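MgGH51 (Meripilus giganteus, PDB 6ZPV) probably hydrolyses terminal alpha-L-arabinofuranosyl residues from arabinose-containing polysaccharides, as a fungal arabinofuranosidase of glycoside hydrolase family GH51. Local coordinates at residues 82-96 against 178-192. Residues are numbered along the deposited sequence; the frame is centred on the assembly and turned at random. Where two conformers were deposited one is given.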
ATOM      1  N   LEU A  82       1.051 -28.930  -6.775  1.00 12.24           N
ATOM      2  CA  LEU A  82       1.641 -29.107  -8.106  1.00 12.04           C
ATOM      3  C   LEU A  82       2.065 -30.580  -8.213  1.00 12.33           C
ATOM      4  O   LEU A  82       2.970 -31.015  -7.495  1.00 13.38           O
ATOM      5  CB  LEU A  82       2.797 -28.148  -8.293  1.00 11.73           C
ATOM      6  CG  LEU A  82       3.502 -28.217  -9.621  1.00 12.82           C
ATOM      7  CD1 LEU A  82       2.589 -27.733 -10.749  1.00 14.68           C
ATOM      8  CD2 LEU A  82       4.790 -27.398  -9.582  1.00 14.08           C
ATOM      9  N   GLN A  83       1.468 -31.282  -9.145  1.00 12.87           N
ATOM     10  CA  GLN A  83       1.866 -32.650  -9.473  1.00 13.14           C
ATOM     11  C   GLN A  83       2.895 -32.572 -10.619  1.00 12.94           C
ATOM     12  O   GLN A  83       2.568 -32.117 -11.734  1.00 14.27           O
ATOM     13  CB  GLN A  83       0.642 -33.455  -9.904  1.00 14.06           C
ATOM     14  CG  GLN A  83       0.993 -34.878 -10.282  1.00 15.86           C
ATOM     15  CD  GLN A  83      -0.246 -35.558 -10.818  1.00 17.40           C
ATOM     16  OE1 GLN A  83      -0.934 -36.274 -10.050  1.00 19.50           O
ATOM     17  NE2 GLN A  83      -0.592 -35.234 -12.075  1.00 19.85           N
ATOM     18  N   PHE A  84       4.104 -33.003 -10.314  1.00 13.53           N
ATOM     19  CA  PHE A  84       5.279 -33.006 -11.206  1.00 13.36           C
ATOM     20  C   PHE A  84       5.657 -34.429 -11.573  1.00 13.20           C
ATOM     21  O   PHE A  84       5.909 -35.239 -10.710  1.00 14.84           O
ATOM     22  CB  PHE A  84       6.446 -32.319 -10.490  1.00 13.25           C
ATOM     23  CG  PHE A  84       7.806 -32.548 -11.096  1.00 13.44           C
ATOM     24  CD1 PHE A  84       8.142 -32.037 -12.342  1.00 14.12           C
ATOM     25  CD2 PHE A  84       8.745 -33.307 -10.440  1.00 13.66           C
ATOM     26  CE1 PHE A  84       9.396 -32.256 -12.883  1.00 14.21           C
ATOM     27  CE2 PHE A  84      10.026 -33.506 -10.979  1.00 14.35           C
ATOM     28  CZ  PHE A  84      10.340 -32.949 -12.199  1.00 14.69           C
ATOM     29  N   SER A  85       5.696 -34.726 -12.865  1.00 13.82           N
ATOM     30  CA  SER A  85       6.066 -36.080 -13.331  0.50 14.88           C
ATOM     31  C   SER A  85       7.178 -35.973 -14.381  1.00 15.41           C
ATOM     32  O   SER A  85       7.141 -35.063 -15.235  1.00 15.20           O
ATOM     33  CB  SER A  85       4.876 -36.807 -13.899  0.50 15.37           C
ATOM     34  OG  SER A  85       3.887 -37.005 -12.893  0.50 17.24           O
ATOM     35  N   VAL A  86       8.095 -36.902 -14.358  1.00 15.57           N
ATOM     36  CA  VAL A  86       9.183 -37.017 -15.338  1.00 15.46           C
ATOM     37  C   VAL A  86       8.874 -38.252 -16.205  1.00 16.85           C
ATOM     38  O   VAL A  86       8.748 -39.354 -15.678  1.00 16.32           O
ATOM     39  CB  VAL A  86      10.544 -37.199 -14.661  1.00 15.56           C
ATOM     40  CG1 VAL A  86      11.644 -37.334 -15.688  1.00 17.50           C
ATOM     41  CG2 VAL A  86      10.818 -36.059 -13.679  1.00 16.61           C
ATOM     42  N   PRO A  87       8.711 -38.096 -17.523  1.00 16.47           N
ATOM     43  CA  PRO A  87       8.488 -39.265 -18.369  1.00 18.35           C
ATOM     44  C   PRO A  87       9.611 -40.282 -18.261  1.00 16.79           C
ATOM     45  O   PRO A  87      10.754 -39.982 -17.915  1.00 16.54           O
ATOM     46  CB  PRO A  87       8.460 -38.659 -19.763  1.00 18.41           C
ATOM     47  CG  PRO A  87       7.924 -37.253 -19.549  1.00 18.39           C
ATOM     48  CD  PRO A  87       8.641 -36.834 -18.276  1.00 16.71           C
ATOM     49  N   SER A  88       9.264 -41.534 -18.572  1.00 18.79           N
ATOM     50  CA  SER A  88      10.291 -42.577 -18.743  1.00 19.38           C
ATOM     51  C   SER A  88      11.222 -42.101 -19.876  1.00 20.81           C
ATOM     52  O   SER A  88      10.807 -41.319 -20.766  1.00 20.38           O
ATOM     53  CB  SER A  88       9.629 -43.924 -19.050  1.00 24.57           C
ATOM     54  OG  SER A  88       8.919 -43.862 -20.259  1.00 36.17           O
ATOM     55  N   GLY A  89      12.428 -42.584 -19.904  1.00 22.70           N
ATOM     56  CA  GLY A  89      13.293 -42.286 -21.068  1.00 22.17           C
ATOM     57  C   GLY A  89      13.903 -40.898 -21.062  1.00 19.08           C
ATOM     58  O   GLY A  89      14.123 -40.356 -22.137  1.00 23.29           O
ATOM     59  N   SER A  90      14.170 -40.328 -19.880  1.00 17.34           N
ATOM     60  CA  SER A  90      14.594 -38.944 -19.672  1.00 16.38           C
ATOM     61  C   SER A  90      16.056 -38.856 -19.245  1.00 13.67           C
ATOM     62  O   SER A  90      16.690 -39.808 -18.783  1.00 14.76           O
ATOM     63  CB  SER A  90      13.656 -38.308 -18.665  1.00 16.88           C
ATOM     64  OG  SER A  90      12.345 -38.198 -19.208  1.00 17.41           O
ATOM     65  N   SER A  91      16.579 -37.643 -19.368  1.00 15.09           N
ATOM     66  CA  SER A  91      17.931 -37.298 -18.923  1.00 14.60           C
ATOM     67  C   SER A  91      18.021 -35.773 -18.816  1.00 14.29           C
ATOM     68  O   SER A  91      17.214 -35.042 -19.464  1.00 16.25           O
ATOM     69  CB  SER A  91      19.024 -37.803 -19.863  1.00 14.75           C
ATOM     70  OG  SER A  91      19.057 -37.048 -21.034  1.00 17.61           O
ATOM     71  N   GLY A  92      19.035 -35.296 -18.108  1.00 14.53           N
ATOM     72  CA  GLY A  92      19.285 -33.870 -17.979  1.00 14.13           C
ATOM     73  C   GLY A  92      18.355 -33.222 -16.986  1.00 14.87           C
ATOM     74  O   GLY A  92      17.469 -33.871 -16.423  1.00 15.79           O
ATOM     75  N   ARG A  93      18.543 -31.928 -16.753  1.00 14.87           N
ATOM     76  CA  ARG A  93      17.680 -31.273 -15.739  1.00 14.49           C
ATOM     77  C   ARG A  93      16.237 -31.339 -16.218  1.00 14.83           C
ATOM     78  O   ARG A  93      15.910 -31.045 -17.378  1.00 15.12           O
ATOM     79  CB  ARG A  93      18.185 -29.842 -15.520  1.00 16.00           C
ATOM     80  CG  ARG A  93      18.030 -28.868 -16.677  1.00 16.70           C
ATOM     81  CD  ARG A  93      18.808 -27.572 -16.528  1.00 17.85           C
ATOM     82  NE  ARG A  93      18.456 -26.786 -15.357  1.00 17.89           N
ATOM     83  CZ  ARG A  93      17.805 -25.637 -15.332  1.00 16.49           C
ATOM     84  NH1 ARG A  93      17.284 -25.092 -16.393  1.00 18.22           N
ATOM     85  NH2 ARG A  93      17.716 -25.002 -14.182  1.00 16.35           N
ATOM     86  N   VAL A  94      15.364 -31.649 -15.297  1.00 14.04           N
ATOM     87  CA  VAL A  94      13.898 -31.743 -15.548  0.50 14.11           C
ATOM     88  C   VAL A  94      13.228 -31.112 -14.339  1.00 13.70           C
ATOM     89  O   VAL A  94      13.647 -31.400 -13.204  1.00 14.16           O
ATOM     90  CB  VAL A  94      13.455 -33.202 -15.845  0.50 15.73           C
ATOM     91  CG1 VAL A  94      11.945 -33.266 -16.059  0.50 16.65           C
ATOM     92  CG2 VAL A  94      14.203 -33.827 -17.043  0.50 14.60           C
ATOM     93  N   GLY A  95      12.195 -30.301 -14.510  1.00 13.11           N
ATOM     94  CA  GLY A  95      11.610 -29.586 -13.406  1.00 13.10           C
ATOM     95  C   GLY A  95      10.708 -28.515 -13.892  1.00 12.48           C
ATOM     96  O   GLY A  95       9.941 -28.737 -14.835  1.00 13.04           O
ATOM     97  N   PHE A  96      10.755 -27.351 -13.225  1.00 12.27           N
ATOM     98  CA  PHE A  96       9.793 -26.287 -13.552  1.00 12.24           C
ATOM     99  C   PHE A  96      10.365 -24.951 -13.050  1.00 12.03           C
ATOM    100  O   PHE A  96      11.229 -24.912 -12.181  1.00 12.09           O
ATOM    101  CB  PHE A  96       8.415 -26.602 -12.965  1.00 12.64           C
ATOM    102  CG  PHE A  96       8.464 -27.055 -11.538  1.00 12.67           C
ATOM    103  CD1 PHE A  96       8.406 -26.159 -10.476  1.00 12.85           C
ATOM    104  CD2 PHE A  96       8.512 -28.427 -11.227  1.00 12.92           C
ATOM    105  CE1 PHE A  96       8.457 -26.613  -9.184  1.00 12.61           C
ATOM    106  CE2 PHE A  96       8.584 -28.862  -9.926  1.00 12.76           C
ATOM    107  CZ  PHE A  96       8.551 -27.951  -8.907  1.00 12.66           C
ATOM    108  N   VAL A 178      13.126 -25.319  -9.882  1.00 12.13           N
ATOM    109  CA  VAL A 178      13.285 -26.575  -9.133  1.00 11.98           C
ATOM    110  C   VAL A 178      13.575 -27.652 -10.158  1.00 12.36           C
ATOM    111  O   VAL A 178      12.801 -27.783 -11.126  1.00 13.21           O
ATOM    112  CB  VAL A 178      12.030 -26.915  -8.325  1.00 12.09           C
ATOM    113  CG1 VAL A 178      12.180 -28.237  -7.607  1.00 14.39           C
ATOM    114  CG2 VAL A 178      11.677 -25.797  -7.368  1.00 13.64           C
ATOM    115  N   THR A 179      14.646 -28.413  -9.998  1.00 12.98           N
ATOM    116  CA  THR A 179      14.958 -29.536 -10.907  1.00 12.98           C
ATOM    117  C   THR A 179      15.406 -30.755 -10.112  1.00 12.53           C
ATOM    118  O   THR A 179      16.011 -30.660  -9.035  1.00 13.63           O
ATOM    119  CB  THR A 179      16.014 -29.145 -11.943  1.00 13.04           C
ATOM    120  OG1 THR A 179      17.245 -28.782 -11.341  1.00 14.71           O
ATOM    121  CG2 THR A 179      15.552 -28.061 -12.859  1.00 14.20           C
ATOM    122  N   ILE A 180      15.254 -31.896 -10.787  1.00 12.81           N
ATOM    123  CA  ILE A 180      15.998 -33.132 -10.429  1.00 13.32           C
ATOM    124  C   ILE A 180      16.697 -33.610 -11.715  1.00 13.24           C
ATOM    125  O   ILE A 180      16.407 -33.162 -12.838  1.00 13.86           O
ATOM    126  CB  ILE A 180      15.065 -34.210  -9.836  1.00 13.11           C
ATOM    127  CG1 ILE A 180      13.996 -34.690 -10.815  1.00 13.84           C
ATOM    128  CG2 ILE A 180      14.471 -33.765  -8.534  1.00 14.34           C
ATOM    129  CD1 ILE A 180      13.171 -35.851 -10.300  1.00 14.82           C
ATOM    130  N   ASP A 181      17.586 -34.561 -11.547  1.00 13.27           N
ATOM    131  CA  ASP A 181      18.255 -35.220 -12.650  1.00 13.30           C
ATOM    132  C   ASP A 181      17.242 -36.135 -13.326  1.00 13.37           C
ATOM    133  O   ASP A 181      16.680 -37.052 -12.714  1.00 14.29           O
ATOM    134  CB  ASP A 181      19.480 -35.974 -12.134  1.00 14.07           C
ATOM    135  CG  ASP A 181      20.291 -36.632 -13.197  1.00 13.75           C
ATOM    136  OD1 ASP A 181      19.734 -37.459 -13.948  1.00 14.22           O
ATOM    137  OD2 ASP A 181      21.531 -36.371 -13.265  1.00 16.30           O
ATOM    138  N   GLY A 182      16.989 -35.898 -14.621  1.00 13.95           N
ATOM    139  CA  GLY A 182      15.956 -36.646 -15.362  1.00 14.50           C
ATOM    140  C   GLY A 182      16.248 -38.111 -15.566  1.00 13.13           C
ATOM    141  O   GLY A 182      15.319 -38.900 -15.747  1.00 14.08           O
ATOM    142  N   ALA A 183      17.519 -38.484 -15.561  1.00 13.15           N
ATOM    143  CA  ALA A 183      17.872 -39.911 -15.654  1.00 13.30           C
ATOM    144  C   ALA A 183      17.561 -40.581 -14.312  1.00 13.61           C
ATOM    145  O   ALA A 183      16.873 -41.628 -14.274  1.00 15.05           O
ATOM    146  CB  ALA A 183      19.327 -40.101 -16.067  1.00 13.74           C
ATOM    147  N   ALA A 184      18.061 -40.013 -13.192  1.00 14.31           N
ATOM    148  CA  ALA A 184      17.734 -40.542 -11.863  1.00 14.82           C
ATOM    149  C   ALA A 184      16.223 -40.515 -11.618  1.00 14.90           C
ATOM    150  O   ALA A 184      15.712 -41.411 -10.921  1.00 16.19           O
ATOM    151  CB  ALA A 184      18.467 -39.776 -10.781  1.00 15.88           C
ATOM    152  N   GLY A 185      15.554 -39.530 -12.174  1.00 13.91           N
ATOM    153  CA  GLY A 185      14.154 -39.256 -11.905  1.00 14.24           C
ATOM    154  C   GLY A 185      13.156 -39.777 -12.936  1.00 13.69           C
ATOM    155  O   GLY A 185      11.946 -39.530 -12.804  1.00 14.83           O
ATOM    156  N   ALA A 186      13.625 -40.523 -13.919  1.00 15.19           N
ATOM    157  CA  ALA A 186      12.744 -40.966 -15.009  1.00 16.85           C
ATOM    158  C   ALA A 186      11.595 -41.799 -14.398  1.00 15.96           C
ATOM    159  O   ALA A 186      11.852 -42.711 -13.613  1.00 17.13           O
ATOM    160  CB  ALA A 186      13.540 -41.745 -16.016  1.00 19.79           C
ATOM    161  N   GLY A 187      10.367 -41.487 -14.807  1.00 16.64           N
ATOM    162  CA  GLY A 187       9.204 -42.211 -14.287  1.00 15.99           C
ATOM    163  C   GLY A 187       8.696 -41.762 -12.925  1.00 16.91           C
ATOM    164  O   GLY A 187       7.714 -42.350 -12.447  1.00 19.33           O
ATOM    165  N   GLN A 188       9.298 -40.773 -12.293  1.00 14.53           N
ATOM    166  CA  GLN A 188       8.872 -40.371 -10.937  1.00 14.56           C
ATOM    167  C   GLN A 188       7.716 -39.378 -10.974  1.00 14.58           C
ATOM    168  O   GLN A 188       7.662 -38.550 -11.906  1.00 15.16           O
ATOM    169  CB  GLN A 188      10.040 -39.755 -10.161  1.00 14.33           C
ATOM    170  CG  GLN A 188      11.211 -40.697  -9.951  1.00 15.48           C
ATOM    171  CD  GLN A 188      10.961 -41.857  -9.027  1.00 16.31           C
ATOM    172  OE1 GLN A 188      10.186 -41.696  -8.067  1.00 16.51           O
ATOM    173  NE2 GLN A 188      11.679 -42.936  -9.258  1.00 17.75           N
ATOM    174  N   THR A 189       6.931 -39.356  -9.905  1.00 14.76           N
ATOM    175  CA  THR A 189       5.948 -38.274  -9.653  1.00 14.68           C
ATOM    176  C   THR A 189       6.174 -37.729  -8.238  1.00 14.03           C
ATOM    177  O   THR A 189       6.355 -38.525  -7.290  1.00 15.02           O
ATOM    178  CB  THR A 189       4.512 -38.746  -9.788  1.00 14.70           C
ATOM    179  OG1 THR A 189       4.285 -39.186 -11.108  1.00 17.64           O
ATOM    180  CG2 THR A 189       3.513 -37.666  -9.435  1.00 15.75           C
ATOM    181  N   ILE A 190       6.256 -36.415  -8.110  1.00 13.71           N
ATOM    182  CA  ILE A 190       6.386 -35.745  -6.813  1.00 14.13           C
ATOM    183  C   ILE A 190       5.266 -34.702  -6.722  1.00 13.49           C
ATOM    184  O   ILE A 190       4.991 -33.983  -7.713  1.00 14.12           O
ATOM    185  CB  ILE A 190       7.766 -35.044  -6.662  1.00 13.98           C
ATOM    186  CG1 ILE A 190       8.918 -36.044  -6.882  1.00 16.09           C
ATOM    187  CG2 ILE A 190       7.855 -34.393  -5.302  1.00 14.10           C
ATOM    188  CD1 ILE A 190      10.280 -35.400  -6.957  1.00 14.79           C
ATOM    189  N   ASN A 191       4.621 -34.606  -5.564  1.00 12.87           N
ATOM    190  CA  ASN A 191       3.643 -33.539  -5.291  1.00 13.63           C
ATOM    191  C   ASN A 191       4.369 -32.431  -4.495  1.00 12.25           C
ATOM    192  O   ASN A 191       5.091 -32.724  -3.520  1.00 13.21           O
ATOM    193  CB  ASN A 191       2.440 -33.997  -4.505  1.00 12.98           C
ATOM    194  CG  ASN A 191       1.467 -34.901  -5.249  1.00 14.33           C
ATOM    195  OD1 ASN A 191       1.766 -35.353  -6.356  1.00 16.32           O
ATOM    196  ND2 ASN A 191       0.312 -35.175  -4.609  1.00 15.64           N
ATOM    197  N   PHE A 192       4.116 -31.171  -4.900  1.00 11.61           N
ATOM    198  CA  PHE A 192       4.703 -29.997  -4.240  1.00 11.74           C
ATOM    199  C   PHE A 192       3.621 -29.058  -3.758  1.00 11.46           C
ATOM    200  O   PHE A 192       2.540 -28.988  -4.396  1.00 12.26           O
ATOM    201  CB  PHE A 192       5.620 -29.233  -5.212  1.00 11.77           C
ATOM    202  CG  PHE A 192       6.882 -29.930  -5.642  1.00 11.94           C
ATOM    203  CD1 PHE A 192       8.025 -29.770  -4.908  1.00 12.26           C
ATOM    204  CD2 PHE A 192       6.923 -30.710  -6.819  1.00 12.45           C
ATOM    205  CE1 PHE A 192       9.202 -30.384  -5.316  1.00 13.28           C
ATOM    206  CE2 PHE A 192       8.111 -31.293  -7.201  1.00 13.13           C
ATOM    207  CZ  PHE A 192       9.243 -31.133  -6.461  1.00 13.03           C
TER
HETATM  208  O   HOH W   1       0.151 -37.136  -7.671  1.00 17.52           O
HETATM  209  O   HOH W   2      19.068 -27.167 -12.632  1.00 17.77           O
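Phe96 sends the edge of its ring into a face of Phe192, a T-shaped pair with centroids 5.2 Å apart and planes at 73°. Phe192 can be followed outward. Its CB, beside CB of Leu82, already faces the interior, and with CG anti to the carbonyl carbon (chi1 -67°) the ring swings toward Phe96. CG and CD2 lie close to Phe96 CZ, and CE2 stands 3.7 Å from Phe96 CE2. In the ring plane Phe192 CE2 also reaches CB of Phe84 at 3.8 Å. At the tip, CZ of Phe192 is 4.1 Å from CZ of Phe96. Ile190 CG2 lies over the opposite face, so both faces meet carbon. Flat rings suit this seam because each offers a face to one neighbour and an edge to the next: Phe96 itself receives CB of Val178 on one face as a CH-pi contact and Leu82 CD2 on the other. With an alanine at Phe192, the Phe96 edge is likely to lose the face it packs on, and Phe84 CB and Ile190 CG2 would border a gap. These rings fill the interior of a beta-sandwich, whose two antiparallel sheets each contribute a strand pair: 80-85 with 189-198, laddered by paired N-H···O bonds between Phe84 and Ile190, and 93-98 with 174-181, by those between Val94 and Ile180. Farther along, CE2, at the edge of the Phe84 ring, lies 4.0 Å from CD1 of Ile180, and Leu65 of strand 64-69 touches both Phe84 and Phe96. On the outer face of the first pair, one water donates to both Gln83 OE1 and Asn191 OD1; Asn191 ND2 is hydrogen-bonded to OD2 of Asp70. Gly95 suits its place because a side chain would strike Val178 O. Where the chain passes between sheets, Asp181 OD1 accepts from Ala183 N at 2.9 Å, an Asx turn that Ala184 N extends to an Asx motif.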